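Mutual gliding-motility protein MglA (Myxococcus xanthus DK 1622, PDB 6H17) binds and hydrolyses GTP as a small GTPase switch that coordinates the two gliding motilities of the bacterium and sets the direction and speed of gliding. Local coordinates at residues A[138-143]-A[163-168]; A[8-13]-A[69-74]; A[27-32]-A[76-81]. All coordinates share one frame; numbering follows the deposited sequence.

Contact 1: A[138-143]-A[163-168]. With GSP (5'-guanosine-diphosphate-monothiophosphate), chain C.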
loop_
_atom_site.group_PDB
_atom_site.type_symbol
_atom_site.label_atom_id
_atom_site.label_comp_id
_atom_site.label_asym_id
_atom_site.label_seq_id
_atom_site.Cartn_x
_atom_site.Cartn_y
_atom_site.Cartn_z
ATOM N N ILE A 138 0.360 3.433 7.868
ATOM C CA ILE A 138 -0.671 4.375 7.440
ATOM C C ILE A 138 -0.030 5.677 6.971
ATOM O O ILE A 138 0.920 6.185 7.589
ATOM C CB ILE A 138 -1.740 4.616 8.530
ATOM C CG1 ILE A 138 -2.916 5.415 7.932
ATOM C CG2 ILE A 138 -1.174 5.295 9.750
ATOM C CD1 ILE A 138 -4.223 5.262 8.739
ATOM N N GLN A 139 -0.558 6.217 5.884
ATOM C CA GLN A 139 -0.106 7.470 5.304
ATOM C C GLN A 139 -1.233 8.483 5.330
ATOM O O GLN A 139 -2.338 8.200 4.854
ATOM C CB GLN A 139 0.338 7.227 3.866
ATOM C CG GLN A 139 0.913 8.461 3.195
ATOM C CD GLN A 139 1.224 8.237 1.744
ATOM O OE1 GLN A 139 0.399 8.504 0.873
ATOM N NE2 GLN A 139 2.432 7.736 1.465
ATOM N N TYR A 140 -0.962 9.661 5.870
ATOM C CA TYR A 140 -1.913 10.769 5.857
ATOM C C TYR A 140 -1.540 11.649 4.673
ATOM O O TYR A 140 -0.681 12.523 4.780
ATOM C CB TYR A 140 -1.884 11.543 7.167
ATOM C CG TYR A 140 -2.035 10.693 8.416
ATOM C CD1 TYR A 140 -2.925 9.619 8.472
ATOM C CD2 TYR A 140 -1.266 10.953 9.542
ATOM C CE1 TYR A 140 -3.052 8.851 9.636
ATOM C CE2 TYR A 140 -1.384 10.192 10.688
ATOM C CZ TYR A 140 -2.279 9.143 10.717
ATOM O OH TYR A 140 -2.413 8.357 11.855
ATOM N N ASN A 141 -2.178 11.398 3.536
ATOM C CA ASN A 141 -1.830 12.061 2.286
ATOM C C ASN A 141 -2.621 13.352 2.125
ATOM O O ASN A 141 -3.586 13.633 2.843
ATOM C CB ASN A 141 -2.053 11.098 1.113
ATOM C CG ASN A 141 -1.443 11.580 -0.168
ATOM O OD1 ASN A 141 -0.358 12.178 -0.169
ATOM N ND2 ASN A 141 -2.132 11.352 -1.275
ATOM N N LYS A 142 -2.189 14.155 1.167
ATOM C CA LYS A 142 -2.820 15.448 0.851
ATOM C C LYS A 142 -2.655 16.468 1.981
ATOM O O LYS A 142 -3.532 17.301 2.224
ATOM C CB LYS A 142 -4.279 15.331 0.397
ATOM C CG LYS A 142 -4.521 14.189 -0.593
ATOM C CD LYS A 142 -5.725 14.443 -1.481
ATOM C CE LYS A 142 -5.951 13.274 -2.421
ATOM N NZ LYS A 142 -7.268 13.413 -3.127
ATOM N N ARG A 143 -1.475 16.476 2.615
ATOM C CA ARG A 143 -1.205 17.440 3.675
ATOM C C ARG A 143 -1.131 18.867 3.163
ATOM O O ARG A 143 -1.191 19.798 3.970
ATOM C CB ARG A 143 0.105 17.115 4.405
ATOM C CG ARG A 143 0.169 15.740 5.048
ATOM C CD ARG A 143 -0.998 15.447 5.964
ATOM N NE ARG A 143 -1.198 16.531 6.916
ATOM C CZ ARG A 143 -2.324 16.757 7.577
ATOM N NH1 ARG A 143 -3.349 15.944 7.445
ATOM N NH2 ARG A 143 -2.410 17.784 8.410
ATOM N N ILE A 163 0.369 2.303 14.993
ATOM C CA ILE A 163 1.291 1.722 14.028
ATOM C C ILE A 163 2.008 2.840 13.278
ATOM O O ILE A 163 1.646 4.025 13.422
ATOM C CB ILE A 163 0.599 0.683 13.135
ATOM C CG1 ILE A 163 -0.673 1.219 12.515
ATOM C CG2 ILE A 163 0.220 -0.566 13.953
ATOM C CD1 ILE A 163 -0.443 2.015 11.304
ATOM N N PRO A 164 3.034 2.538 12.493
ATOM C CA PRO A 164 3.824 3.614 11.888
ATOM C C PRO A 164 2.959 4.470 10.979
ATOM O O PRO A 164 2.164 3.949 10.186
ATOM C CB PRO A 164 4.913 2.867 11.110
ATOM C CG PRO A 164 5.052 1.570 11.863
ATOM C CD PRO A 164 3.654 1.216 12.279
ATOM N N GLU A 165 3.132 5.790 11.068
ATOM C CA GLU A 165 2.328 6.744 10.312
ATOM C C GLU A 165 3.232 7.792 9.686
ATOM O O GLU A 165 4.243 8.190 10.278
ATOM C CB GLU A 165 1.283 7.429 11.196
ATOM C CG GLU A 165 1.873 8.190 12.375
ATOM C CD GLU A 165 0.825 8.913 13.195
ATOM O OE1 GLU A 165 -0.260 8.349 13.452
ATOM O OE2 GLU A 165 1.068 10.074 13.565
ATOM N N TYR A 166 2.879 8.224 8.483
ATOM C CA TYR A 166 3.666 9.195 7.726
ATOM C C TYR A 166 2.762 10.233 7.089
ATOM O O TYR A 166 1.796 9.883 6.407
ATOM C CB TYR A 166 4.509 8.499 6.642
ATOM C CG TYR A 166 5.559 7.635 7.272
ATOM C CD1 TYR A 166 6.782 8.169 7.623
ATOM C CD2 TYR A 166 5.305 6.314 7.573
ATOM C CE1 TYR A 166 7.744 7.401 8.249
ATOM C CE2 TYR A 166 6.257 5.536 8.208
ATOM C CZ TYR A 166 7.459 6.090 8.532
ATOM O OH TYR A 166 8.426 5.303 9.163
ATOM N N GLN A 167 3.104 11.502 7.262
ATOM C CA GLN A 167 2.504 12.580 6.489
ATOM C C GLN A 167 3.007 12.520 5.057
ATOM O O GLN A 167 4.192 12.272 4.826
ATOM C CB GLN A 167 2.935 13.930 7.057
ATOM C CG GLN A 167 2.305 14.303 8.349
ATOM C CD GLN A 167 2.499 15.780 8.626
ATOM O OE1 GLN A 167 2.018 16.641 7.881
ATOM N NE2 GLN A 167 3.231 16.081 9.674
ATOM N N ALA A 168 2.122 12.788 4.097
ATOM C CA ALA A 168 2.526 12.756 2.701
ATOM C C ALA A 168 1.856 13.821 1.852
ATOM O O ALA A 168 0.752 14.303 2.153
ATOM C CB ALA A 168 2.252 11.397 2.072
HETATM P PG GSP C . -8.542 5.201 -7.288
HETATM O O3B GSP C . -7.670 6.508 -6.767
HETATM S S1G GSP C . -10.187 5.888 -7.872
HETATM O O2G GSP C . -7.671 4.530 -8.369
HETATM O O3G GSP C . -8.653 4.281 -6.068
HETATM P PB GSP C . -6.161 6.665 -6.312
HETATM O O1B GSP C . -6.041 6.471 -4.846
HETATM O O2B GSP C . -5.267 5.838 -7.156
HETATM P PA GSP C . -4.840 8.945 -7.512
HETATM O O1A GSP C . -3.502 8.622 -7.042
HETATM O O2A GSP C . -5.151 8.716 -8.926
HETATM O O3A GSP C . -5.935 8.234 -6.603
HETATM O "O5'" GSP C . -5.095 10.466 -7.100
HETATM C "C5'" GSP C . -6.348 11.079 -7.359
HETATM C "C4'" GSP C . -6.178 12.585 -7.515
HETATM O "O4'" GSP C . -5.673 13.143 -6.286
HETATM C "C3'" GSP C . -5.180 12.937 -8.588
HETATM O "O3'" GSP C . -5.625 14.087 -9.289
HETATM C "C2'" GSP C . -3.885 13.263 -7.847
HETATM O "O2'" GSP C . -3.024 14.152 -8.496
HETATM C "C1'" GSP C . -4.473 13.849 -6.555
HETATM N N9 GSP C . -3.590 13.760 -5.400
HETATM C C8 GSP C . -2.978 12.630 -4.952
HETATM N N7 GSP C . -2.235 12.918 -3.864
HETATM C C5 GSP C . -2.385 14.259 -3.623
HETATM C C6 GSP C . -1.853 15.112 -2.658
HETATM O O6 GSP C . -1.077 14.767 -1.734
HETATM N N1 GSP C . -2.219 16.418 -2.748
HETATM C C2 GSP C . -3.078 16.888 -3.709
HETATM N N2 GSP C . -3.395 18.171 -3.712
HETATM N N3 GSP C . -3.601 16.081 -4.660
HETATM C C4 GSP C . -3.230 14.790 -4.587
HETATM O O HOH W 1 0.447 18.773 7.856
#
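Two neighbouring parallel strands, 138-141 and 165-167, pair here at one edge of the central sheet, and the first runs on into the guanine pocket. The bonds alternate: Ile138 N reaches Pro164 O, Tyr166 N reaches Ile138 O, Tyr140 N gives to Tyr166 O at 2.8 Å, and Ala168 N to Tyr140 O. The pairing then passes into the loop, where Arg143 N meets Ala168 O at 3.1 Å, almost straight at 170° and in the carbonyl plane.

On the face carrying Ile138 and Tyr140, the Tyr140 hydroxyl donates to Glu165 OE1 over 2.7 Å. OE1 lies at the edge of the ring, met from above the carboxylate plane, which is turned 77° to the ring; Asn159 ND2 donates to the same oxygen. Glu165 CG sits between the backbone N and the carbonyl carbon (chi1 59°), which sends the extended chain across to the tyrosine; OE2 turns to Arg155. Ile138 CG2 packs on Ile163 CD1 at 3.7 Å. On the other face the methyl of Ala168 presses against Gln139 CD at 3.3 Å, while the amide itself is held by Asn28 and Thr179. Farther out, a water links Arg143 NE to Gln167 OE1, and NH1 bonds Val149 O.

Asn141 ND2 donates to N7 of the guanine at 3.0 Å, its OD1 being tied to Ala170 N, and the extended Lys142 side chain runs along the base toward the ribose, with NZ bridged to Asp104. This is the parallel beta-alpha-beta unit closed by helix 151-158, leading into the NKxD-type guanine-recognition motif of small GTPases.

Contact 2: A[8-13]-A[69-74]. With SO4 (sulfate ion), chain E.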
loop_
_atom_site.group_PDB
_atom_site.type_symbol
_atom_site.label_atom_id
_atom_site.label_comp_id
_atom_site.label_asym_id
_atom_site.label_seq_id
_atom_site.Cartn_x
_atom_site.Cartn_y
_atom_site.Cartn_z
ATOM N N SER A 8 15.520 -21.925 -6.731
ATOM C CA SER A 8 16.079 -20.798 -7.464
ATOM C C SER A 8 16.604 -19.712 -6.545
ATOM O O SER A 8 17.308 -18.810 -7.005
ATOM C CB SER A 8 15.022 -20.183 -8.375
ATOM O OG SER A 8 13.997 -19.603 -7.589
ATOM N N ARG A 9 16.269 -19.779 -5.262
ATOM C CA ARG A 9 16.682 -18.790 -4.265
ATOM C C ARG A 9 16.006 -17.445 -4.497
ATOM O O ARG A 9 16.638 -16.394 -4.373
ATOM C CB ARG A 9 18.202 -18.600 -4.191
ATOM C CG ARG A 9 18.996 -19.869 -4.167
ATOM C CD ARG A 9 18.589 -20.711 -3.022
ATOM N NE ARG A 9 18.907 -20.120 -1.719
ATOM C CZ ARG A 9 18.639 -20.718 -0.568
ATOM N NH1 ARG A 9 18.027 -21.897 -0.565
ATOM N NH2 ARG A 9 18.977 -20.144 0.573
ATOM N N GLU A 10 14.729 -17.456 -4.858
ATOM C CA GLU A 10 13.979 -16.238 -5.132
ATOM C C GLU A 10 12.802 -16.109 -4.188
ATOM O O GLU A 10 12.092 -17.077 -3.923
ATOM C CB GLU A 10 13.487 -16.217 -6.592
ATOM C CG GLU A 10 14.658 -16.263 -7.570
ATOM C CD GLU A 10 14.289 -15.949 -9.009
ATOM O OE1 GLU A 10 15.189 -16.024 -9.882
ATOM O OE2 GLU A 10 13.109 -15.630 -9.270
ATOM N N ILE A 11 12.616 -14.895 -3.682
ATOM C CA ILE A 11 11.485 -14.542 -2.832
ATOM C C ILE A 11 10.737 -13.393 -3.486
ATOM O O ILE A 11 11.337 -12.375 -3.828
ATOM C CB ILE A 11 11.958 -14.114 -1.428
ATOM C CG1 ILE A 11 12.723 -15.241 -0.735
ATOM C CG2 ILE A 11 10.777 -13.638 -0.595
ATOM C CD1 ILE A 11 13.350 -14.830 0.578
ATOM N N ASN A 12 9.423 -13.542 -3.626
ATOM C CA ASN A 12 8.580 -12.450 -4.092
ATOM C C ASN A 12 7.603 -12.081 -2.994
ATOM O O ASN A 12 6.923 -12.952 -2.446
ATOM C CB ASN A 12 7.845 -12.833 -5.371
ATOM C CG ASN A 12 8.784 -12.954 -6.556
ATOM O OD1 ASN A 12 9.735 -12.175 -6.699
ATOM N ND2 ASN A 12 8.548 -13.951 -7.390
ATOM N N CYS A 13 7.595 -10.800 -2.650
ATOM C CA CYS A 13 6.734 -10.225 -1.626
ATOM C C CYS A 13 5.711 -9.331 -2.316
ATOM O O CYS A 13 5.963 -8.819 -3.416
ATOM C CB CYS A 13 7.567 -9.395 -0.636
ATOM S SG CYS A 13 8.777 -10.389 0.311
ATOM N N GLY A 69 21.279 -14.783 0.857
ATOM C CA GLY A 69 21.148 -16.048 0.159
ATOM C C GLY A 69 19.963 -16.151 -0.776
ATOM O O GLY A 69 19.739 -17.237 -1.336
ATOM N N PHE A 70 19.215 -15.076 -0.959
ATOM C CA PHE A 70 18.061 -15.043 -1.849
ATOM C C PHE A 70 18.090 -13.745 -2.647
ATOM O O PHE A 70 18.749 -12.771 -2.263
ATOM C CB PHE A 70 16.730 -15.069 -1.059
ATOM C CG PHE A 70 16.485 -16.347 -0.309
ATOM C CD1 PHE A 70 16.982 -16.521 0.967
ATOM C CD2 PHE A 70 15.752 -17.375 -0.878
ATOM C CE1 PHE A 70 16.764 -17.705 1.660
ATOM C CE2 PHE A 70 15.522 -18.549 -0.197
ATOM C CZ PHE A 70 16.030 -18.720 1.071
ATOM N N LYS A 71 17.412 -13.755 -3.796
ATOM C CA LYS A 71 16.997 -12.538 -4.487
ATOM C C LYS A 71 15.572 -12.256 -4.037
ATOM O O LYS A 71 14.701 -13.129 -4.146
ATOM C CB LYS A 71 17.021 -12.760 -6.005
ATOM C CG LYS A 71 16.358 -11.650 -6.849
ATOM C CD LYS A 71 16.376 -11.962 -8.356
ATOM C CE LYS A 71 15.303 -12.969 -8.753
ATOM N NZ LYS A 71 13.928 -12.385 -8.877
ATOM N N THR A 72 15.328 -11.048 -3.533
ATOM C CA THR A 72 14.030 -10.666 -3.023
ATOM C C THR A 72 13.519 -9.501 -3.844
ATOM O O THR A 72 14.235 -8.519 -4.060
ATOM C CB THR A 72 14.093 -10.271 -1.543
ATOM O OG1 THR A 72 14.587 -11.380 -0.787
ATOM C CG2 THR A 72 12.720 -9.887 -1.030
ATOM N N ARG A 73 12.290 -9.632 -4.304
ATOM C CA ARG A 73 11.648 -8.559 -5.051
ATOM C C ARG A 73 10.311 -8.244 -4.408
ATOM O O ARG A 73 9.611 -9.143 -3.928
ATOM C CB ARG A 73 11.473 -8.926 -6.521
ATOM C CG ARG A 73 12.794 -9.070 -7.299
ATOM C CD ARG A 73 13.573 -7.761 -7.398
ATOM N NE ARG A 73 14.872 -7.938 -8.078
ATOM C CZ ARG A 73 16.053 -8.071 -7.468
ATOM N NH1 ARG A 73 17.153 -8.225 -8.202
ATOM N NH2 ARG A 73 16.155 -8.031 -6.144
ATOM N N PHE A 74 9.998 -6.964 -4.363
ATOM C CA PHE A 74 8.720 -6.464 -3.878
ATOM C C PHE A 74 7.843 -6.091 -5.060
ATOM O O PHE A 74 8.292 -5.394 -5.980
ATOM C CB PHE A 74 8.943 -5.248 -2.984
ATOM C CG PHE A 74 9.464 -5.591 -1.623
ATOM C CD1 PHE A 74 8.618 -5.609 -0.527
ATOM C CD2 PHE A 74 10.797 -5.922 -1.442
ATOM C CE1 PHE A 74 9.090 -5.944 0.722
ATOM C CE2 PHE A 74 11.265 -6.250 -0.178
ATOM C CZ PHE A 74 10.415 -6.256 0.890
HETATM S S SO4 E . 20.129 -7.147 -6.199
HETATM O O1 SO4 E . 21.262 -7.435 -5.292
HETATM O O2 SO4 E . 19.243 -8.318 -6.294
HETATM O O3 SO4 E . 19.352 -6.029 -5.643
HETATM O O4 SO4 E . 20.626 -6.767 -7.517
HETATM O O HOH W 2 12.744 -12.467 -6.497
#
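Lys71 N donates to Arg9 O at 2.8 Å, and beside that bond Arg9 NE gives to Gly69 O over 3.0 Å at 163°, with the oxygen lying in the guanidinium plane. That bond and the one from NH1 to Tyr6 O hold the guanidinium, which lies flat on Phe70, planes 21° apart, as a cation-pi stack with centres 4.1 Å apart. The arginine chain bends at chi2 and chi3 to fold back over the ring. Ile11 CD1 closes the opposite face of Phe70 with a CH-pi contact, 3.6 Å from CG, so the ring is clamped between an arginine and an isoleucine.

From there the strands run in parallel. Ile11 N gives to Lys71 O, Arg73 N to Ile11 O, and Cys13 N to Arg73 O. Alternate side chains go to opposite faces. Beside Ile11 and Thr72, Cys13 lays its CB over one face of the Phe74 ring, a CH-pi contact 3.9 Å from CD1; helix 176-193 packs on both residues.

The other face is polar. Glu10 and Lys71 lie side by side, but their salt bridge is weak and doubtful, resting on one of two modelled copies of Lys71. Arg73 grips one oxygen of a sulfate, probably from the crystallisation liquor, with NH1 and NH2; NH2 also reaches Thr72 O.

Far from the nucleotide, this is the outer end of two adjacent parallel strands, 10-18 and 71-78, in the central sheet of the Ras-like fold, with a G1 beta bulge, Arg9 and Glu10 both facing Asn5 of strand 3-5, on the other side of strand 10-18.

Contact 3: A[27-32]-A[76-81]. With GSP (5'-guanosine-diphosphate-monothiophosphate), chain C.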
loop_
_atom_site.group_PDB
_atom_site.type_symbol
_atom_site.label_atom_id
_atom_site.label_comp_id
_atom_site.label_asym_id
_atom_site.label_seq_id
_atom_site.Cartn_x
_atom_site.Cartn_y
_atom_site.Cartn_z
ATOM N N THR A 27 -0.807 7.685 -7.314
ATOM C CA THR A 27 0.194 8.753 -7.288
ATOM C C THR A 27 1.426 8.325 -6.504
ATOM O O THR A 27 2.557 8.640 -6.897
ATOM C CB THR A 27 -0.423 9.999 -6.658
ATOM O OG1 THR A 27 -1.539 10.438 -7.433
ATOM C CG2 THR A 27 0.571 11.160 -6.617
ATOM N N ASN A 28 1.239 7.596 -5.399
ATOM C CA ASN A 28 2.384 7.066 -4.666
ATOM C C ASN A 28 3.272 6.231 -5.584
ATOM O O ASN A 28 4.495 6.404 -5.623
ATOM C CB ASN A 28 1.928 6.205 -3.476
ATOM C CG ASN A 28 1.836 6.971 -2.160
ATOM O OD1 ASN A 28 2.784 6.966 -1.377
ATOM N ND2 ASN A 28 0.693 7.565 -1.885
ATOM N N LEU A 29 2.679 5.259 -6.290
ATOM C CA LEU A 29 3.483 4.392 -7.160
ATOM C C LEU A 29 4.123 5.161 -8.310
ATOM O O LEU A 29 5.239 4.835 -8.729
ATOM C CB LEU A 29 2.664 3.212 -7.671
ATOM C CG LEU A 29 2.697 1.972 -6.774
ATOM C CD1 LEU A 29 2.092 2.210 -5.414
ATOM C CD2 LEU A 29 2.037 0.783 -7.467
ATOM N N GLN A 30 3.435 6.170 -8.843
ATOM C CA GLN A 30 4.020 6.978 -9.916
ATOM C C GLN A 30 5.264 7.703 -9.426
ATOM O O GLN A 30 6.283 7.760 -10.131
ATOM C CB GLN A 30 2.980 7.968 -10.458
ATOM C CG GLN A 30 1.876 7.278 -11.233
ATOM C CD GLN A 30 0.658 8.130 -11.595
ATOM O OE1 GLN A 30 0.285 9.091 -10.907
ATOM N NE2 GLN A 30 -0.001 7.734 -12.683
ATOM N N TYR A 31 5.215 8.280 -8.220
ATOM C CA TYR A 31 6.382 8.968 -7.683
ATOM C C TYR A 31 7.509 7.974 -7.434
ATOM O O TYR A 31 8.670 8.226 -7.787
ATOM C CB TYR A 31 6.025 9.700 -6.380
ATOM C CG TYR A 31 7.177 10.556 -5.909
ATOM C CD1 TYR A 31 7.334 11.840 -6.396
ATOM C CD2 TYR A 31 8.153 10.048 -5.056
ATOM C CE1 TYR A 31 8.424 12.605 -6.040
ATOM C CE2 TYR A 31 9.229 10.828 -4.670
ATOM C CZ TYR A 31 9.359 12.092 -5.176
ATOM O OH TYR A 31 10.436 12.885 -4.831
ATOM N N ILE A 32 7.189 6.828 -6.822
ATOM C CA ILE A 32 8.195 5.788 -6.585
ATOM C C ILE A 32 8.863 5.394 -7.900
ATOM O O ILE A 32 10.098 5.319 -8.004
ATOM C CB ILE A 32 7.568 4.578 -5.876
ATOM C CG1 ILE A 32 7.116 4.966 -4.467
ATOM C CG2 ILE A 32 8.569 3.435 -5.800
ATOM C CD1 ILE A 32 6.146 3.971 -3.837
ATOM N N LEU A 76 4.538 -4.083 -5.798
ATOM C CA LEU A 76 3.584 -3.116 -5.283
ATOM C C LEU A 76 2.344 -3.094 -6.158
ATOM O O LEU A 76 2.441 -3.056 -7.395
ATOM C CB LEU A 76 4.180 -1.716 -5.282
ATOM C CG LEU A 76 5.158 -1.376 -4.159
ATOM C CD1 LEU A 76 6.218 -2.395 -3.922
ATOM C CD2 LEU A 76 5.773 0.024 -4.402
ATOM N N TYR A 77 1.174 -3.113 -5.506
ATOM C CA TYR A 77 -0.119 -3.026 -6.161
ATOM C C TYR A 77 -0.919 -1.894 -5.541
ATOM O O TYR A 77 -0.793 -1.622 -4.343
ATOM C CB TYR A 77 -0.943 -4.306 -5.945
ATOM C CG TYR A 77 -0.464 -5.540 -6.695
ATOM C CD1 TYR A 77 -1.128 -5.952 -7.833
ATOM C CD2 TYR A 77 0.629 -6.281 -6.271
ATOM C CE1 TYR A 77 -0.727 -7.079 -8.527
ATOM C CE2 TYR A 77 1.047 -7.428 -6.978
ATOM C CZ TYR A 77 0.348 -7.792 -8.091
ATOM O OH TYR A 77 0.743 -8.900 -8.817
ATOM N N THR A 78 -1.750 -1.260 -6.346
ATOM C CA THR A 78 -2.857 -0.478 -5.803
ATOM C C THR A 78 -4.155 -1.221 -6.061
ATOM O O THR A 78 -4.178 -2.262 -6.724
ATOM C CB THR A 78 -2.926 0.921 -6.417
ATOM O OG1 THR A 78 -3.308 0.825 -7.794
ATOM C CG2 THR A 78 -1.614 1.650 -6.277
ATOM N N VAL A 79 -5.239 -0.683 -5.507
ATOM C CA VAL A 79 -6.575 -1.224 -5.720
ATOM C C VAL A 79 -7.472 -0.102 -6.212
ATOM O O VAL A 79 -7.148 1.085 -6.033
ATOM C CB VAL A 79 -7.170 -1.830 -4.427
ATOM C CG1 VAL A 79 -6.235 -2.875 -3.833
ATOM C CG2 VAL A 79 -7.505 -0.758 -3.407
ATOM N N PRO A 80 -8.635 -0.433 -6.775
ATOM C CA PRO A 80 -9.645 0.603 -7.036
ATOM C C PRO A 80 -10.390 0.894 -5.746
ATOM O O PRO A 80 -11.036 0.009 -5.176
ATOM C CB PRO A 80 -10.545 -0.024 -8.105
ATOM C CG PRO A 80 -10.252 -1.472 -8.076
ATOM C CD PRO A 80 -8.987 -1.738 -7.360
ATOM N N GLY A 81 -10.270 2.116 -5.257
ATOM C CA GLY A 81 -10.787 2.465 -3.953
ATOM C C GLY A 81 -12.226 2.867 -3.875
ATOM O O GLY A 81 -12.794 2.906 -2.776
HETATM P PG GSP C . -8.542 5.201 -7.288
HETATM O O3B GSP C . -7.670 6.508 -6.767
HETATM S S1G GSP C . -10.187 5.888 -7.872
HETATM O O2G GSP C . -7.671 4.530 -8.369
HETATM O O3G GSP C . -8.653 4.281 -6.068
HETATM P PB GSP C . -6.161 6.665 -6.312
HETATM O O1B GSP C . -6.041 6.471 -4.846
HETATM O O2B GSP C . -5.267 5.838 -7.156
HETATM P PA GSP C . -4.840 8.945 -7.512
HETATM O O1A GSP C . -3.502 8.622 -7.042
HETATM O O2A GSP C . -5.151 8.716 -8.926
HETATM O O3A GSP C . -5.935 8.234 -6.603
HETATM O "O5'" GSP C . -5.095 10.466 -7.100
HETATM C "C5'" GSP C . -6.348 11.079 -7.359
HETATM C "C4'" GSP C . -6.178 12.585 -7.515
HETATM O "O4'" GSP C . -5.673 13.143 -6.286
HETATM C "C3'" GSP C . -5.180 12.937 -8.588
HETATM O "O3'" GSP C . -5.625 14.087 -9.289
HETATM C "C2'" GSP C . -3.885 13.263 -7.847
HETATM O "O2'" GSP C . -3.024 14.152 -8.496
HETATM C "C1'" GSP C . -4.473 13.849 -6.555
HETATM N N9 GSP C . -3.590 13.760 -5.400
HETATM C C8 GSP C . -2.978 12.630 -4.952
HETATM N N7 GSP C . -2.235 12.918 -3.864
HETATM C C5 GSP C . -2.385 14.259 -3.623
HETATM C C6 GSP C . -1.853 15.112 -2.658
HETATM O O6 GSP C . -1.077 14.767 -1.734
HETATM N N1 GSP C . -2.219 16.418 -2.748
HETATM C C2 GSP C . -3.078 16.888 -3.709
HETATM N N2 GSP C . -3.395 18.171 -3.712
HETATM N N3 GSP C . -3.601 16.081 -4.660
HETATM C C4 GSP C . -3.230 14.790 -4.587
#
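Apolar contacts alone join Leu29 and Ile32 of helix 25-35 to Leu76 and Thr78 of strand 71-78, the helix-on-sheet packing of a P-loop GTPase: the helix that follows the phosphate-binding loop lies against the strand that leads to the gamma-phosphate site. The short segments run at 147°, with their axes 9.4 Å apart, and no hydrogen bond passes directly between them.

Leu29 makes the larger part of the packing with its two branches. CD1 comes to 3.8 Å from Thr78 CG2, the two side chains sliding past each other in opposite directions, and CD2 rests against Leu76 CB at 4.0 Å, close to the carbonyl of that residue. One turn along the helix, Ile32 and Leu76 reach toward each other tip to tip, CD1 to CD2. Helix 176-193 and strand 52-62 also pack on this apolar cluster, Val176 touching Ile32, Leu180 touching Leu76, and Leu62 touching both.

Thr78 divides its two branches between different neighbours. Its CG2, anti to the carbonyl carbon, goes to the leucine, while OG1, between the backbone N and the carbonyl carbon (chi1 69°), bonds to Asp58. The side chain lies about 5 Å from the magnesium ion, and the residue belongs to the predicted GTP site.

Polar bonds from both segments go to the nucleotide. At the helix, Thr27 grips one alpha-phosphate oxygen twice: the amide N donates to O1A of the GTPgammaS at 2.9 Å, and OG1, beside the backbone N, gives to the same oxygen at 2.7 Å. Past the strand, in the loop that corresponds to switch II of small GTPases, the backbone amide of Gly81 donates to the gamma-thiophosphate oxygen O3G at 2.8 Å, with an N-H...O angle of 154°.

From the N terminus, strand 10-18 opens contact 2 and helix 25-35, next along the chain, opens contact 3. Strand 71-78 then closes both, first contact 2 at its start and then contact 3 at its end, so the two loops cross rather than nest. Contact 1 follows in series, closing the short loop around helix 151-158. All three reach the same sheet; contacts 1 and 2 lie on opposite sides of the chain's centre, about 28 Å apart between centres. Contacts 1 and 3 meet through Gln139 OE1 and Asn28 ND2, 2.9 Å apart, and share the nucleotide, contact 1 at the base and contact 3 at the phosphates.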